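Local structure of Ddb_g0293866 (Dictyostelium discoideum, 5LW6) at residues L56-I61 with E243-L248. The protein binds ADP-ribose through this macrodomain, the C-terminal part of a longer protein that probably binds poly-ADP-ribose and acts in sensing DNA damage. Residues are numbered along the deposited sequence; the frame is centred on the assembly and turned at random.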
ATOM      1  N   LEU A  56      -0.479  -0.284  -9.112  1.00  9.80           N
ATOM      2  CA  LEU A  56      -0.126  -0.063  -7.695  1.00  9.95           C
ATOM      3  C   LEU A  56       0.728  -1.171  -7.158  1.00 10.28           C
ATOM      4  O   LEU A  56       0.317  -2.310  -7.198  1.00 10.70           O
ATOM      5  CB  LEU A  56      -1.365   0.002  -6.821  1.00 10.20           C
ATOM      6  CG  LEU A  56      -1.129   0.131  -5.320  1.00 10.02           C
ATOM      7  CD1 LEU A  56      -0.491   1.439  -4.913  1.00 10.58           C
ATOM      8  CD2 LEU A  56      -2.484  -0.109  -4.672  1.00  9.94           C
ATOM      9  N   ALA A  57       1.884  -0.796  -6.579  1.00 10.02           N
ATOM     10  CA  ALA A  57       2.728  -1.673  -5.830  1.00 10.19           C
ATOM     11  C   ALA A  57       2.499  -1.388  -4.378  1.00  9.97           C
ATOM     12  O   ALA A  57       2.542  -0.227  -3.967  1.00  9.05           O
ATOM     13  CB  ALA A  57       4.185  -1.424  -6.163  1.00 10.89           C
ATOM     14  N   PHE A  58       2.173  -2.422  -3.595  1.00  8.94           N
ATOM     15  CA  PHE A  58       1.772  -2.148  -2.206  1.00  9.11           C
ATOM     16  C   PHE A  58       2.225  -3.265  -1.324  1.00 10.01           C
ATOM     17  O   PHE A  58       2.408  -4.345  -1.802  1.00  9.10           O
ATOM     18  CB  PHE A  58       0.262  -1.921  -2.064  1.00  9.85           C
ATOM     19  CG  PHE A  58      -0.600  -3.091  -2.442  1.00  8.91           C
ATOM     20  CD1 PHE A  58      -0.894  -3.353  -3.761  1.00 10.05           C
ATOM     21  CD2 PHE A  58      -1.129  -3.900  -1.464  1.00 10.44           C
ATOM     22  CE1 PHE A  58      -1.689  -4.438  -4.111  1.00 10.44           C
ATOM     23  CE2 PHE A  58      -1.970  -4.987  -1.786  1.00 11.54           C
ATOM     24  CZ  PHE A  58      -2.263  -5.238  -3.142  1.00 11.14           C
ATOM     25  N   PRO A  59       2.497  -2.962  -0.043  1.00  9.84           N
ATOM     26  CA  PRO A  59       2.876  -3.999   0.867  1.00 10.85           C
ATOM     27  C   PRO A  59       1.684  -4.856   1.358  1.00 10.32           C
ATOM     28  O   PRO A  59       0.530  -4.496   1.158  1.00 10.09           O
ATOM     29  CB  PRO A  59       3.532  -3.188   2.005  1.00 11.97           C
ATOM     30  CG  PRO A  59       2.674  -2.006   2.092  1.00 12.09           C
ATOM     31  CD  PRO A  59       2.373  -1.652   0.629  1.00 10.87           C
ATOM     32  N   PHE A  60       2.012  -6.027   1.925  1.00 11.62           N
ATOM     33  CA  PHE A  60       1.063  -6.895   2.622  1.00 11.47           C
ATOM     34  C   PHE A  60       0.840  -6.246   3.985  1.00 12.51           C
ATOM     35  O   PHE A  60       1.594  -6.451   4.954  1.00 11.41           O
ATOM     36  CB  PHE A  60       1.670  -8.282   2.674  1.00 11.72           C
ATOM     37  CG  PHE A  60       0.797  -9.371   3.216  1.00 11.04           C
ATOM     38  CD1 PHE A  60      -0.572  -9.239   3.311  1.00 10.98           C
ATOM     39  CD2 PHE A  60       1.378 -10.648   3.527  1.00 10.95           C
ATOM     40  CE1 PHE A  60      -1.375 -10.279   3.728  1.00 10.48           C
ATOM     41  CE2 PHE A  60       0.548 -11.696   3.986  1.00 11.09           C
ATOM     42  CZ  PHE A  60      -0.812 -11.505   4.104  1.00 11.06           C
ATOM     43  N   ILE A  61      -0.159  -5.370   4.007  1.00 11.83           N
ATOM     44  CA  ILE A  61      -0.246  -4.341   5.043  1.00 12.23           C
ATOM     45  C   ILE A  61      -0.205  -4.943   6.438  1.00 13.36           C
ATOM     46  O   ILE A  61      -0.942  -5.892   6.716  1.00 12.19           O
ATOM     47  CB  ILE A  61      -1.488  -3.449   4.820  1.00 12.18           C
ATOM     48  CG1 ILE A  61      -1.520  -2.933   3.348  1.00 12.24           C
ATOM     49  CG2 ILE A  61      -1.604  -2.431   5.939  1.00 12.39           C
ATOM     50  CD1 ILE A  61      -2.731  -2.055   3.095  1.00 12.05           C
ATOM     51  N   GLU A 243     -10.271  -1.138   6.599  1.00 10.65           N
ATOM     52  CA  GLU A 243     -10.451   0.235   6.192  1.00 10.79           C
ATOM     53  C   GLU A 243      -9.183   0.776   5.512  1.00  9.42           C
ATOM     54  O   GLU A 243      -9.279   1.584   4.606  1.00  9.58           O
ATOM     55  CB  GLU A 243     -10.780   1.092   7.409  1.00 11.94           C
ATOM     56  CG  GLU A 243     -10.952   2.575   7.144  1.00 13.83           C
ATOM     57  CD  GLU A 243     -12.048   3.046   6.209  1.00 16.84           C
ATOM     58  OE1 GLU A 243     -12.949   2.290   5.754  1.00 18.80           O
ATOM     59  OE2 GLU A 243     -12.033   4.305   5.957  1.00 19.48           O
ATOM     60  N   THR A 244      -8.015   0.351   5.976  1.00  8.99           N
ATOM     61  CA  THR A 244      -6.721   0.703   5.334  1.00  9.42           C
ATOM     62  C   THR A 244      -6.741   0.270   3.854  1.00  9.23           C
ATOM     63  O   THR A 244      -6.409   1.052   2.974  1.00  9.18           O
ATOM     64  CB  THR A 244      -5.518   0.184   6.087  1.00 10.55           C
ATOM     65  OG1 THR A 244      -5.608   0.434   7.511  1.00 10.67           O
ATOM     66  CG2 THR A 244      -4.298   0.804   5.575  1.00 11.87           C
ATOM     67  N   TYR A 245      -7.173  -0.940   3.594  1.00  9.06           N
ATOM     68  CA  TYR A 245      -7.243  -1.393   2.214  1.00  9.26           C
ATOM     69  C   TYR A 245      -8.247  -0.582   1.415  1.00  9.11           C
ATOM     70  O   TYR A 245      -8.001  -0.146   0.308  1.00  9.33           O
ATOM     71  CB  TYR A 245      -7.577  -2.891   2.106  1.00  8.68           C
ATOM     72  CG  TYR A 245      -6.373  -3.777   2.293  1.00  9.71           C
ATOM     73  CD1 TYR A 245      -5.494  -4.018   1.237  1.00 10.16           C
ATOM     74  CD2 TYR A 245      -6.071  -4.350   3.484  1.00 10.13           C
ATOM     75  CE1 TYR A 245      -4.381  -4.816   1.415  1.00 11.96           C
ATOM     76  CE2 TYR A 245      -4.956  -5.159   3.662  1.00 11.08           C
ATOM     77  CZ  TYR A 245      -4.086  -5.372   2.625  1.00 12.55           C
ATOM     78  OH  TYR A 245      -2.920  -6.174   2.806  1.00 12.75           O
ATOM     79  N   HIS A 246      -9.413  -0.346   1.993  1.00  9.36           N
ATOM     80  CA  HIS A 246     -10.412   0.510   1.316  1.00  9.86           C
ATOM     81  C   HIS A 246      -9.868   1.877   0.973  1.00  9.23           C
ATOM     82  O   HIS A 246     -10.036   2.344  -0.108  1.00  9.88           O
ATOM     83  CB  HIS A 246     -11.683   0.608   2.152  1.00  9.97           C
ATOM     84  CG  HIS A 246     -12.510  -0.636   2.133  1.00 10.00           C
ATOM     85  ND1 HIS A 246     -13.282  -1.047   3.209  1.00 11.08           N
ATOM     86  CD2 HIS A 246     -12.724  -1.543   1.154  1.00 11.77           C
ATOM     87  CE1 HIS A 246     -13.888  -2.186   2.898  1.00 12.42           C
ATOM     88  NE2 HIS A 246     -13.600  -2.487   1.640  1.00 12.82           N
ATOM     89  N   SER A 247      -9.210   2.522   1.927  1.00  9.98           N
ATOM     90  CA  SER A 247      -8.568   3.798   1.699  0.50  9.25           C
ATOM     91  C   SER A 247      -7.538   3.745   0.592  1.00  8.97           C
ATOM     92  O   SER A 247      -7.434   4.670  -0.258  1.00  9.69           O
ATOM     93  CB  SER A 247      -7.879   4.228   2.986  0.50  9.32           C
ATOM     94  OG  SER A 247      -8.894   4.536   3.883  0.50  9.24           O
ATOM     95  N   LEU A 248      -6.713   2.718   0.611  1.00  9.66           N
ATOM     96  CA  LEU A 248      -5.703   2.559  -0.417  1.00  9.70           C
ATOM     97  C   LEU A 248      -6.333   2.468  -1.796  1.00  9.12           C
ATOM     98  O   LEU A 248      -5.895   3.093  -2.750  1.00  8.83           O
ATOM     99  CB  LEU A 248      -4.867   1.337  -0.059  1.00  9.77           C
ATOM    100  CG  LEU A 248      -3.810   0.941  -1.073  1.00 10.06           C
ATOM    101  CD1 LEU A 248      -2.802   2.071  -1.277  1.00 11.60           C
ATOM    102  CD2 LEU A 248      -3.126  -0.331  -0.592  1.00 10.62           C
TER
HETATM  103  O   HOH W   1      -2.740  -7.245   5.194  1.00 13.42           O
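Ile61 lies over one face of the Tyr245 ring. Ile61 CD1 sits 3.6 Å from the Tyr245 ring centroid, a CH-pi contact. It lies 12° off the ring normal. CG1 of Ile61 follows at 3.6 Å from Tyr245 CZ. The chain of Ile61 is extended (chi2 180°), which carries CD1 from the phenol end to above the ring centre. The hydroxyl of Tyr245 accepts a hydrogen bond from Ile61 N; Ile61 N to Tyr245 OH is 3.1 Å, with a bent N-H...O angle of 145°. One water bridges the same hydroxyl, 2.6 Å from Tyr245 OH, and the carbonyl oxygen of Ile61, to which it donates. Tyr245 therefore grips both backbone polar atoms of Ile61, one directly and one through water. A phenylalanine here would probably leave Ile61 N and the water without this oxygen as a mate. The contact joins the central strand 55-59 of the macrodomain sheet to the C-terminal helix 237-253; segments 56-59 and 243-248 run nearly antiparallel. The phenol also meets two aromatic rings. CE2 of Phe58 comes to the ring edge, 4.0 Å from Tyr245 CE1, and the hydroxyl lies in the plane of the Phe60 ring, at its edge. Farther down the helix, Leu248 CD2 is 4.0 Å from Phe58 CB. Leu56 and Leu248 meet tip to tip. Phe60 centres an inverse gamma turn just past the strand, before Ile61. Val217 of strand 213-217 touches Ile61 and Thr244, and Ile215 touches both leucines. On helix 70-87, Ala80 packs on Tyr245, and Ser77 adds a weak hydrogen bond to its hydroxyl.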